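Local coordinates for protein dehydratase, IlvD/Edd family (Caulobacter crescentus, PDB 5OYN) that catalyses the dehydration of D-xylonate to 2-dehydro-3-deoxy-D-arabinonate, and of D-gluconate, using a [2Fe-2S] cluster and magnesium, at residues A[83-86]-A[90-93]; A[114-119]-A[297-302]; A[238-243]-A[332-337]; A[352-355]-A[361-364]; A[476-481]-A[488-493]. All coordinates share one frame; numbering follows the deposited sequence.

Interaction 1: residues A[83-86]-A[90-93]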
# COMPACT_ATOMS: atom_id res chain seq x y z
N GLY A 83 8.18 -14.11 4.76
CA GLY A 83 8.61 -15.49 4.91
C GLY A 83 9.78 -15.81 4.00
O GLY A 83 10.81 -16.32 4.44
N ILE A 84 9.63 -15.50 2.71
CA ILE A 84 10.69 -15.72 1.72
C ILE A 84 12.00 -15.07 2.16
O ILE A 84 13.08 -15.66 2.02
CB ILE A 84 10.24 -15.18 0.36
CG1 ILE A 84 9.04 -15.97 -0.15
CG2 ILE A 84 11.42 -15.14 -0.61
CD1 ILE A 84 8.41 -15.34 -1.40
N ARG A 85 11.94 -13.84 2.68
CA ARG A 85 13.18 -13.14 2.98
C ARG A 85 13.85 -13.65 4.25
O ARG A 85 15.08 -13.74 4.31
CB ARG A 85 12.93 -11.63 3.09
CG ARG A 85 13.53 -10.92 1.90
CD ARG A 85 13.17 -9.47 1.85
NE ARG A 85 13.02 -9.02 0.47
CZ ARG A 85 14.03 -8.79 -0.37
NH1 ARG A 85 15.28 -8.97 0.04
NH2 ARG A 85 13.79 -8.39 -1.62
N ASP A 86 13.07 -13.99 5.28
CA ASP A 86 13.67 -14.57 6.48
C ASP A 86 14.40 -15.84 6.12
O ASP A 86 15.49 -16.12 6.63
CB ASP A 86 12.62 -14.84 7.55
CG ASP A 86 12.28 -13.61 8.37
OD1 ASP A 86 12.55 -12.48 7.89
OD2 ASP A 86 11.76 -13.77 9.50
N ILE A 90 14.45 -14.31 -2.61
CA ILE A 90 14.15 -12.98 -3.10
C ILE A 90 12.75 -13.04 -3.72
O ILE A 90 12.55 -13.74 -4.71
CB ILE A 90 15.18 -12.50 -4.14
CG1 ILE A 90 16.59 -12.50 -3.55
CG2 ILE A 90 14.81 -11.13 -4.68
CD1 ILE A 90 16.86 -11.36 -2.59
N PRO A 91 11.76 -12.34 -3.18
CA PRO A 91 10.41 -12.44 -3.74
C PRO A 91 10.22 -11.56 -4.96
O PRO A 91 10.88 -10.52 -5.13
CB PRO A 91 9.51 -12.00 -2.58
CG PRO A 91 10.38 -11.16 -1.70
CD PRO A 91 11.83 -11.40 -2.05
N MET A 92 9.31 -11.99 -5.83
CA MET A 92 8.92 -11.29 -7.05
C MET A 92 7.42 -11.53 -7.20
O MET A 92 7.01 -12.62 -7.61
CB MET A 92 9.66 -11.79 -8.29
CG MET A 92 11.06 -11.31 -8.43
SD MET A 92 11.15 -9.66 -9.13
CE MET A 92 12.94 -9.47 -9.26
N GLU A 93 6.62 -10.53 -6.88
CA GLU A 93 5.18 -10.65 -7.03
C GLU A 93 4.81 -10.26 -8.45
O GLU A 93 5.42 -9.36 -9.04
CB GLU A 93 4.45 -9.77 -6.02
CG GLU A 93 2.93 -9.90 -6.01
CD GLU A 93 2.29 -8.77 -5.21
OE1 GLU A 93 1.03 -8.68 -5.21
OE2 GLU A 93 3.04 -7.98 -4.57

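Interaction 2: residues A[114-119]-A[297-302]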
# COMPACT_ATOMS: atom_id res chain seq x y z
N LEU A 114 -7.25 -20.01 -20.01
CA LEU A 114 -6.57 -18.78 -20.42
C LEU A 114 -5.59 -18.31 -19.36
O LEU A 114 -4.47 -17.88 -19.68
CB LEU A 114 -7.60 -17.69 -20.73
CG LEU A 114 -7.07 -16.30 -21.09
CD1 LEU A 114 -6.08 -16.34 -22.23
CD2 LEU A 114 -8.22 -15.36 -21.42
N SER A 115 -5.98 -18.36 -18.09
CA SER A 115 -5.04 -18.03 -17.03
C SER A 115 -3.89 -19.03 -17.00
O SER A 115 -2.73 -18.65 -16.81
CB SER A 115 -5.79 -17.98 -15.70
OG SER A 115 -4.94 -17.68 -14.61
N TYR A 116 -4.20 -20.31 -17.22
CA TYR A 116 -3.17 -21.35 -17.28
C TYR A 116 -2.08 -20.99 -18.29
O TYR A 116 -0.89 -21.01 -17.96
CB TYR A 116 -3.82 -22.69 -17.65
CG TYR A 116 -2.85 -23.73 -18.18
CD1 TYR A 116 -2.05 -24.46 -17.31
CD2 TYR A 116 -2.72 -23.96 -19.55
CE1 TYR A 116 -1.15 -25.40 -17.78
CE2 TYR A 116 -1.81 -24.90 -20.03
CZ TYR A 116 -1.03 -25.61 -19.14
OH TYR A 116 -0.13 -26.55 -19.61
N LEU A 117 -2.48 -20.66 -19.52
CA LEU A 117 -1.52 -20.34 -20.57
C LEU A 117 -0.57 -19.26 -20.12
O LEU A 117 0.66 -19.40 -20.23
CB LEU A 117 -2.25 -19.89 -21.84
CG LEU A 117 -3.08 -20.96 -22.53
CD1 LEU A 117 -4.08 -20.37 -23.53
CD2 LEU A 117 -2.16 -21.97 -23.20
N GLY A 118 -1.12 -18.16 -19.61
CA GLY A 118 -0.31 -17.02 -19.24
C GLY A 118 0.60 -17.30 -18.06
O GLY A 118 1.70 -16.75 -17.98
N LEU A 119 0.17 -18.16 -17.14
CA LEU A 119 1.06 -18.43 -16.01
C LEU A 119 2.29 -19.23 -16.46
O LEU A 119 3.41 -18.92 -16.02
CB LEU A 119 0.30 -19.15 -14.90
CG LEU A 119 1.06 -19.25 -13.57
CD1 LEU A 119 1.78 -17.97 -13.18
CD2 LEU A 119 0.12 -19.65 -12.46
N ALA A 297 -4.68 -33.72 -12.95
CA ALA A 297 -4.08 -35.04 -13.15
C ALA A 297 -3.46 -35.15 -14.53
O ALA A 297 -2.26 -35.41 -14.67
CB ALA A 297 -5.13 -36.13 -12.95
N ARG A 298 -4.27 -34.91 -15.57
CA ARG A 298 -3.78 -34.97 -16.94
C ARG A 298 -2.53 -34.12 -17.12
O ARG A 298 -1.52 -34.60 -17.64
CB ARG A 298 -4.88 -34.54 -17.90
CG ARG A 298 -6.04 -35.49 -17.92
CD ARG A 298 -6.85 -35.33 -19.20
NE ARG A 298 -6.06 -35.68 -20.38
CZ ARG A 298 -6.43 -35.42 -21.63
NH1 ARG A 298 -7.58 -34.80 -21.87
NH2 ARG A 298 -5.64 -35.77 -22.63
N HIS A 299 -2.56 -32.87 -16.66
CA HIS A 299 -1.41 -31.98 -16.85
C HIS A 299 -0.18 -32.46 -16.09
O HIS A 299 0.93 -32.03 -16.41
CB HIS A 299 -1.74 -30.55 -16.44
CG HIS A 299 -2.25 -29.71 -17.57
ND1 HIS A 299 -3.59 -29.42 -17.73
CD2 HIS A 299 -1.60 -29.11 -18.59
CE1 HIS A 299 -3.74 -28.67 -18.81
NE2 HIS A 299 -2.55 -28.46 -19.35
N ALA A 300 -0.34 -33.33 -15.10
CA ALA A 300 0.79 -34.00 -14.47
C ALA A 300 0.97 -35.43 -15.00
O ALA A 300 1.64 -36.24 -14.35
CB ALA A 300 0.62 -33.99 -12.95
N GLY A 301 0.40 -35.74 -16.16
CA GLY A 301 0.60 -37.04 -16.77
C GLY A 301 0.06 -38.20 -15.96
O GLY A 301 0.69 -39.26 -15.90
N VAL A 302 -1.09 -38.01 -15.32
CA VAL A 302 -1.78 -39.04 -14.57
C VAL A 302 -3.18 -39.16 -15.15
O VAL A 302 -3.78 -38.15 -15.55
CB VAL A 302 -1.84 -38.74 -13.06
CG1 VAL A 302 -2.68 -39.77 -12.33
CG2 VAL A 302 -0.44 -38.69 -12.48

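Interaction 3: residues A[238-243]-A[332-337]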
# COMPACT_ATOMS: atom_id res chain seq x y z
N ALA A 238 -10.30 -16.05 5.66
CA ALA A 238 -9.42 -14.97 5.21
C ALA A 238 -9.10 -13.89 6.26
O ALA A 238 -7.93 -13.47 6.30
CB ALA A 238 -10.04 -14.34 3.96
N PRO A 239 -10.01 -13.40 7.09
CA PRO A 239 -9.63 -12.34 8.03
C PRO A 239 -9.02 -12.79 9.35
O PRO A 239 -8.67 -11.90 10.14
CB PRO A 239 -10.95 -11.59 8.28
CG PRO A 239 -11.99 -12.25 7.41
CD PRO A 239 -11.47 -13.58 7.05
N TYR A 240 -8.87 -14.08 9.63
CA TYR A 240 -8.17 -14.50 10.85
C TYR A 240 -6.68 -14.20 10.73
O TYR A 240 -6.09 -14.25 9.65
CB TYR A 240 -8.32 -16.00 11.11
CG TYR A 240 -9.64 -16.47 11.66
CD1 TYR A 240 -10.81 -15.75 11.44
CD2 TYR A 240 -9.72 -17.66 12.36
CE1 TYR A 240 -12.02 -16.20 11.91
CE2 TYR A 240 -10.93 -18.14 12.83
CZ TYR A 240 -12.09 -17.40 12.61
OH TYR A 240 -13.30 -17.86 13.09
N ARG A 241 -6.04 -13.91 11.86
CA ARG A 241 -4.61 -13.66 11.76
C ARG A 241 -3.86 -14.95 11.46
O ARG A 241 -2.78 -14.91 10.86
CB ARG A 241 -4.05 -12.97 13.01
CG ARG A 241 -4.35 -13.65 14.31
CD ARG A 241 -3.16 -14.40 14.89
NE ARG A 241 -3.55 -14.95 16.19
CZ ARG A 241 -3.64 -16.24 16.50
NH1 ARG A 241 -3.33 -17.18 15.63
NH2 ARG A 241 -4.04 -16.59 17.71
N GLU A 242 -4.44 -16.10 11.85
CA GLU A 242 -3.92 -17.41 11.46
C GLU A 242 -3.57 -17.43 9.98
O GLU A 242 -2.55 -17.98 9.59
CB GLU A 242 -4.95 -18.50 11.74
CG GLU A 242 -4.80 -19.24 13.05
CD GLU A 242 -5.92 -20.26 13.25
OE1 GLU A 242 -6.92 -19.93 13.94
OE2 GLU A 242 -5.81 -21.40 12.73
N ARG A 243 -4.41 -16.80 9.15
CA ARG A 243 -4.16 -16.79 7.71
C ARG A 243 -2.88 -16.05 7.38
O ARG A 243 -2.11 -16.48 6.51
CB ARG A 243 -5.34 -16.15 6.99
CG ARG A 243 -5.04 -15.80 5.57
CD ARG A 243 -4.74 -17.04 4.73
NE ARG A 243 -5.86 -17.98 4.72
CZ ARG A 243 -5.74 -19.28 4.48
NH1 ARG A 243 -4.55 -19.81 4.21
NH2 ARG A 243 -6.81 -20.06 4.48
N PHE A 332 -16.13 -25.04 10.43
CA PHE A 332 -15.33 -26.10 9.86
C PHE A 332 -13.87 -25.97 10.28
O PHE A 332 -13.26 -26.93 10.77
CB PHE A 332 -15.47 -26.11 8.33
CG PHE A 332 -14.62 -27.15 7.65
CD1 PHE A 332 -14.64 -28.48 8.09
CD2 PHE A 332 -13.80 -26.81 6.59
CE1 PHE A 332 -13.87 -29.43 7.48
CE2 PHE A 332 -13.01 -27.76 5.97
CZ PHE A 332 -13.04 -29.07 6.42
N HIS A 333 -13.30 -24.77 10.13
CA HIS A 333 -11.88 -24.60 10.43
C HIS A 333 -11.61 -24.71 11.93
O HIS A 333 -10.57 -25.23 12.34
CB HIS A 333 -11.38 -23.26 9.88
CG HIS A 333 -10.04 -22.87 10.42
ND1 HIS A 333 -9.89 -22.04 11.50
CD2 HIS A 333 -8.79 -23.27 10.07
CE1 HIS A 333 -8.61 -21.92 11.79
NE2 HIS A 333 -7.92 -22.66 10.94
N ARG A 334 -12.52 -24.21 12.77
CA ARG A 334 -12.35 -24.36 14.21
C ARG A 334 -12.42 -25.83 14.63
O ARG A 334 -11.79 -26.22 15.62
CB ARG A 334 -13.41 -23.55 14.94
CG ARG A 334 -13.12 -23.25 16.39
CD ARG A 334 -13.51 -21.79 16.70
NE ARG A 334 -14.95 -21.57 16.63
CZ ARG A 334 -15.52 -20.57 15.96
NH1 ARG A 334 -14.76 -19.71 15.29
NH2 ARG A 334 -16.84 -20.45 15.94
N ALA A 335 -13.20 -26.64 13.91
CA ALA A 335 -13.26 -28.09 14.15
C ALA A 335 -12.01 -28.82 13.69
O ALA A 335 -11.82 -29.98 14.08
CB ALA A 335 -14.48 -28.68 13.45
N GLY A 336 -11.15 -28.19 12.88
CA GLY A 336 -9.90 -28.80 12.48
C GLY A 336 -9.73 -28.83 10.98
O GLY A 336 -8.71 -29.30 10.47
N GLY A 337 -10.74 -28.34 10.27
CA GLY A 337 -10.73 -28.20 8.82
C GLY A 337 -10.29 -29.46 8.10
O GLY A 337 -10.57 -30.59 8.52

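Interaction 4: residues A[352-355]-A[361-364]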
# COMPACT_ATOMS: atom_id res chain seq x y z
N HIS A 352 -3.77 -43.04 1.13
CA HIS A 352 -2.36 -43.40 1.00
C HIS A 352 -1.56 -42.46 1.90
O HIS A 352 -1.21 -41.34 1.50
CB HIS A 352 -1.90 -43.30 -0.44
CG HIS A 352 -2.75 -44.07 -1.40
ND1 HIS A 352 -2.92 -45.43 -1.32
CD2 HIS A 352 -3.48 -43.66 -2.46
CE1 HIS A 352 -3.72 -45.83 -2.29
NE2 HIS A 352 -4.08 -44.78 -3.00
N GLY A 353 -1.27 -42.91 3.12
CA GLY A 353 -0.60 -42.08 4.10
C GLY A 353 0.87 -41.83 3.84
O GLY A 353 1.46 -40.97 4.52
N ASP A 354 1.48 -42.53 2.89
CA ASP A 354 2.93 -42.46 2.70
C ASP A 354 3.35 -41.58 1.54
O ASP A 354 4.50 -41.66 1.10
CB ASP A 354 3.51 -43.86 2.52
CG ASP A 354 4.02 -44.45 3.81
OD1 ASP A 354 4.13 -43.70 4.81
OD2 ASP A 354 4.31 -45.67 3.83
N VAL A 355 2.46 -40.74 1.04
CA VAL A 355 2.83 -39.83 -0.04
C VAL A 355 3.64 -38.66 0.51
O VAL A 355 3.51 -38.27 1.68
CB VAL A 355 1.56 -39.34 -0.77
CG1 VAL A 355 1.03 -40.43 -1.70
CG2 VAL A 355 0.49 -38.95 0.22
N LYS A 361 7.22 -33.87 5.08
CA LYS A 361 6.82 -35.09 5.76
C LYS A 361 5.84 -35.81 4.86
O LYS A 361 5.58 -35.40 3.73
CB LYS A 361 6.22 -34.76 7.13
CG LYS A 361 7.15 -33.95 8.03
CD LYS A 361 8.10 -34.86 8.82
CE LYS A 361 9.47 -34.23 9.06
NZ LYS A 361 10.20 -34.95 10.16
N THR A 362 5.30 -36.92 5.34
CA THR A 362 4.32 -37.67 4.58
C THR A 362 2.92 -37.30 5.07
O THR A 362 2.75 -36.82 6.19
CB THR A 362 4.54 -39.19 4.69
OG1 THR A 362 4.48 -39.60 6.07
CG2 THR A 362 5.90 -39.56 4.14
N MET A 363 1.93 -37.53 4.21
CA MET A 363 0.55 -37.23 4.59
C MET A 363 0.25 -37.76 5.98
O MET A 363 -0.14 -37.00 6.87
CB MET A 363 -0.43 -37.81 3.57
CG MET A 363 -1.86 -37.24 3.72
SD MET A 363 -2.03 -35.47 3.34
CE MET A 363 -2.53 -34.89 4.93
N SER A 364 0.49 -39.06 6.20
CA SER A 364 0.25 -39.65 7.52
C SER A 364 1.00 -38.89 8.61
O SER A 364 0.44 -38.61 9.68
CB SER A 364 0.67 -41.12 7.53
OG SER A 364 0.95 -41.53 8.87

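Interaction 5: residues A[476-481]-A[488-493]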
# COMPACT_ATOMS: atom_id res chain seq x y z
N MET A 476 -31.72 -26.37 -11.69
CA MET A 476 -33.04 -25.82 -12.03
C MET A 476 -34.05 -26.10 -10.92
O MET A 476 -34.02 -27.16 -10.29
CB MET A 476 -33.54 -26.43 -13.34
CG MET A 476 -32.86 -25.89 -14.58
SD MET A 476 -33.14 -26.88 -16.07
CE MET A 476 -32.17 -28.32 -15.66
N GLN A 477 -34.97 -25.14 -10.70
CA GLN A 477 -35.95 -25.31 -9.64
C GLN A 477 -37.34 -25.65 -10.21
O GLN A 477 -37.63 -25.33 -11.37
CB GLN A 477 -36.05 -24.05 -8.77
CG GLN A 477 -36.66 -22.82 -9.44
CD GLN A 477 -36.95 -21.71 -8.43
OE1 GLN A 477 -36.22 -21.55 -7.44
NE2 GLN A 477 -38.01 -20.95 -8.67
N PRO A 478 -38.20 -26.30 -9.42
CA PRO A 478 -39.55 -26.62 -9.88
C PRO A 478 -40.30 -25.38 -10.33
O PRO A 478 -39.95 -24.26 -9.92
CB PRO A 478 -40.21 -27.23 -8.64
CG PRO A 478 -39.09 -27.77 -7.84
CD PRO A 478 -37.93 -26.86 -8.08
N PRO A 479 -41.33 -25.53 -11.16
CA PRO A 479 -42.20 -24.39 -11.48
C PRO A 479 -42.92 -23.90 -10.23
O PRO A 479 -42.97 -24.57 -9.20
CB PRO A 479 -43.19 -24.97 -12.50
CG PRO A 479 -42.52 -26.21 -13.03
CD PRO A 479 -41.68 -26.74 -11.91
N ASP A 480 -43.48 -22.69 -10.34
CA ASP A 480 -44.01 -22.02 -9.16
C ASP A 480 -45.15 -22.82 -8.54
O ASP A 480 -45.20 -22.99 -7.31
CB ASP A 480 -44.47 -20.61 -9.50
CG ASP A 480 -43.36 -19.73 -10.08
OD1 ASP A 480 -42.21 -20.21 -10.20
OD2 ASP A 480 -43.66 -18.57 -10.42
N HIS A 481 -46.06 -23.33 -9.38
CA HIS A 481 -47.23 -24.02 -8.84
C HIS A 481 -46.82 -25.21 -7.98
O HIS A 481 -47.47 -25.49 -6.97
CB HIS A 481 -48.17 -24.43 -9.98
CG HIS A 481 -47.76 -25.66 -10.74
ND1 HIS A 481 -47.26 -25.60 -12.02
CD2 HIS A 481 -47.81 -26.97 -10.41
CE1 HIS A 481 -47.00 -26.83 -12.44
NE2 HIS A 481 -47.32 -27.68 -11.48
N MET A 488 -40.04 -29.07 -3.23
CA MET A 488 -38.93 -28.12 -3.26
C MET A 488 -37.94 -28.42 -4.37
O MET A 488 -37.27 -27.50 -4.85
CB MET A 488 -38.23 -28.11 -1.90
CG MET A 488 -39.08 -27.53 -0.77
SD MET A 488 -40.03 -26.09 -1.31
CE MET A 488 -38.72 -24.88 -1.48
N SER A 489 -37.83 -29.67 -4.80
CA SER A 489 -36.91 -30.01 -5.87
C SER A 489 -37.48 -31.14 -6.72
O SER A 489 -38.16 -32.03 -6.20
CB SER A 489 -35.54 -30.41 -5.31
OG SER A 489 -35.67 -31.29 -4.21
N LEU A 490 -37.23 -31.06 -8.02
CA LEU A 490 -37.40 -32.17 -8.93
C LEU A 490 -36.04 -32.66 -9.41
O LEU A 490 -35.04 -31.95 -9.28
CB LEU A 490 -38.28 -31.78 -10.13
CG LEU A 490 -39.62 -31.17 -9.75
CD1 LEU A 490 -40.20 -30.38 -10.92
CD2 LEU A 490 -40.62 -32.23 -9.23
N PRO A 491 -35.96 -33.88 -9.93
CA PRO A 491 -34.68 -34.37 -10.45
C PRO A 491 -34.20 -33.49 -11.59
O PRO A 491 -34.99 -32.88 -12.32
CB PRO A 491 -34.99 -35.79 -10.92
CG PRO A 491 -36.47 -35.95 -10.81
CD PRO A 491 -36.94 -34.97 -9.80
N THR A 492 -32.88 -33.40 -11.71
CA THR A 492 -32.25 -32.43 -12.59
C THR A 492 -31.11 -33.12 -13.32
O THR A 492 -30.43 -33.99 -12.76
CB THR A 492 -31.72 -31.20 -11.82
OG1 THR A 492 -31.20 -31.62 -10.55
CG2 THR A 492 -32.83 -30.18 -11.59
N LEU A 493 -30.93 -32.74 -14.59
CA LEU A 493 -29.88 -33.33 -15.41
C LEU A 493 -29.53 -32.36 -16.53
O LEU A 493 -30.42 -31.69 -17.07
CB LEU A 493 -30.34 -34.68 -15.98
CG LEU A 493 -29.51 -35.28 -17.11
CD1 LEU A 493 -29.41 -36.76 -16.90
CD2 LEU A 493 -30.16 -35.00 -18.46

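Interaction 1: residues A[83-86]-A[90-93]
Ile-84, near the end of helix 73-87, faces Pro-91 at the start of strand 90-95 with 6.4 Å between their CA atoms, and Arg-85 and Ile-90 are the other nearest pair, their CA atoms 6.2 Å apart. No hydrogen bond spans this turn from helix to strand, so the contact rests on side chains packing on each other and on the backbone at Ile-90 and Pro-91. With CG2 of Ile-84 anti to the backbone N (chi1 -64° for CG1), that methyl lies 3.7 Å from Ile-90 N, while the longer branch sets CD1 3.7 Å from Pro-91 CB. Arg-85 reaches over the same proline, its chain bent at chi3. One face of the guanidinium rests on the ring, with NH2 3.6 Å from Pro-91 CD, and NH1 lies near the CD1 methyl of Ile-90. Ile-84 also packs on Ile-57 and Ile-59, which places the contact inside the beta-alpha-beta unit of strand 56-61, helix 73-87 and strand 90-95. The chemistry is divided within one arginine: one flat face lies over Pro-91 CD, while NH1 turns to carboxylates, Glu-49 of its own chain and Asp-86 of the second subunit, in salt bridges that probably offset the cost of burial.

Interaction 2: residues A[114-119]-A[297-302]
Tyr-116 of helix 109-125 and His-299 at the end of helix 289-299 bridge two backbones that stay well apart, 10.8 Å between their CA atoms. The aromatic contact comes first. The side chains approach from opposite directions and their rings meet obliquely, with centroids 4.5 Å apart and planes at 51°. His-299 CE1 lies over one face of the tyrosine, displaced toward the rim, and Tyr-116 CE1 in turn lies over a face of the imidazole. Holding CG anti to the backbone N (chi1 161°) directs the phenol across the gap between the helices. Polar atoms meet at the far end of the ring, where Tyr-116 OH lies 3.1 Å from His-299 NE2; its hydrogen bond is to Thr-150 OG1 of helix 141-151. The other ring nitrogen, ND1, bonds weakly to Ala-295 O, one turn back. Apolar packing comes from Ala-585 of helix 583-586, which touches both side chains. Backbone bonds then finish the second helix: Val-302 N reaches Ala-297 O at 2.9 Å, and Gly-301 N reaches Arg-298 O at 2.7 Å. With Gly-301 at positive phi, this is a Schellman motif, and the histidine stands in the last turn that it closes.

Interaction 3: residues A[238-243]-A[332-337]
The imidazole of His-333 meets the carboxylate of Glu-242 edge-on, with OE2 near the ring plane and 3.0 Å from both CE1 and NE2 of His-333. The two side chains come from opposite directions, and their flat groups are turned 42° against each other. His-333 reaches out with CG anti to the backbone N (chi1 166°), while the glutamate extends straight beyond CG to meet it. The other oxygen of the acid, OE1, lies at the edge of the Tyr-240 ring and in its plane, so the carboxylate meets the edges of both rings.

Tyr-240 and Arg-334 form the second half of the contact. Their side chains cross at about a right angle, yet phenol and guanidinium planes are nearly coplanar, 8° apart, and Tyr-240 OH lies at the guanidinium edge, 3.2 Å from Arg-334 NH1. The hydroxyl is hydrogen-bonded to Glu-330 OE1, one turn earlier on helix 329-335, and Arg-334 makes a cation-pi contact with Trp-167 of the fourth subunit. Behind these groups the helix ends in a Schellman motif, with Gly-337 N bonded to Phe-332 O at 2.9 Å.

Acid, imidazole, phenol and guanidinium thus gather where the start of helix 241-259 and the loop before it meet the end of helix 329-335, partly buried at the interface with the fourth subunit. Glu-242 would probably stabilise a protonated His-333, and the positive Arg-334 would tend to polarise the tyrosine hydroxyl.

Interaction 4: residues A[352-355]-A[361-364]
Gly-353 and Val-355, in a type I turn spanning 352-355, offer their carbonyl oxygens to the N-terminus of helix 363-367, where Thr-362 is the N-cap. The first N-H groups of a helix have no carbonyl of their own helix to bond to; here the preceding loop supplies the acceptors. Ser-364 N donates to Gly-353 O at 2.7 Å with a nearly straight N-H...O angle of 164°, arriving in the carbonyl plane on a lone pair. Met-363 N donates to Val-355 O at 3.1 Å, somewhat more bent at 151° and tilted out of the carbonyl plane. The same oxygen also takes the CA-H of Thr-362, whose CA lies 3.1 Å from Val-355 O. The cap itself is reciprocal. Thr-362 OG1, between its backbone N and carbonyl carbon (chi1 59°), accepts from a backbone N-H farther into the helix, while Thr-362 N donates to Glu-365 OE1, a pairing consistent with a capping box. On the turn, His-352 is satisfied from helix 270-282, NE2 by Glu-274 OE1 and the backbone N by Asn-275 OD1. Lys-361 O is taken by Thr-357 OG1. Alongside these bonds Val-355 and Met-363 lie side by side, pointing the same way, and Val-355 CG2 rests 3.7 Å from Met-363 CB.

Interaction 5: residues A[476-481]-A[488-493]
The carbonyl oxygen of Met-488 is met by two ring carbons of Pro-478, CD at 3.4 Å and CG at 3.5 Å. No hydrogen bond crosses between 476-481 and 488-493; here proline CH groups lie against a peptide oxygen. The same ring continues along the partner chain: Pro-478 CG lies 3.7 Å from Ser-489 CA, and Pro-478 CB lies 3.9 Å from Leu-490 CD1. Leu-490 carries its CG anti to the carbonyl carbon (chi1 -53°), which brings the branched end over the consecutive prolines. Its CD1 methyl touches Pro-478 and also reaches Pro-479 CD at 4.1 Å, where the two side chains cross at about a right angle. One methyl is thus shared by two rigid rings.

At the other end a threonine methyl takes over. Thr-492 turns CG2 toward Met-476 O, 3.5 Å away, while its hydroxyl is bonded to Ser-506 OG. A bend at chi3 brings Met-476 CE to 4.1 Å from Leu-493 O.

The contact belongs to the beta-alpha-beta unit of strand 455-460, helix 480-484 and strand 492-494, joining the lead-in to the helix, whose N-cap is Pro-479, with the residues leading into strand 492-494 and the start of that strand. Met-476 packs on Leu-457 and Ile-459 of strand 455-460, Leu-490 on Tyr-417 of helix 411-417, and Met-488 on Arg-184 of helix 177-187.

Chemistry follows place in these five contacts. Interactions 1 and 5 are the buried packing of two beta-alpha-beta units, about 51 Å apart between centres and on opposite sides of the chain's centre; both use proline rings and form no hydrogen bond across. Interaction 2, also buried, and interaction 3, partly buried, instead join chain-distant helices through a few aromatic and polar side chains, and their segments alternate along the sequence. Interaction 4, partly buried, is the one where backbone hydrogen bonds carry the contact. Interaction 1 meets the second and third subunits, interaction 2 the third, and interaction 3 the fourth and second, whereas interactions 4 and 5 meet no other chain.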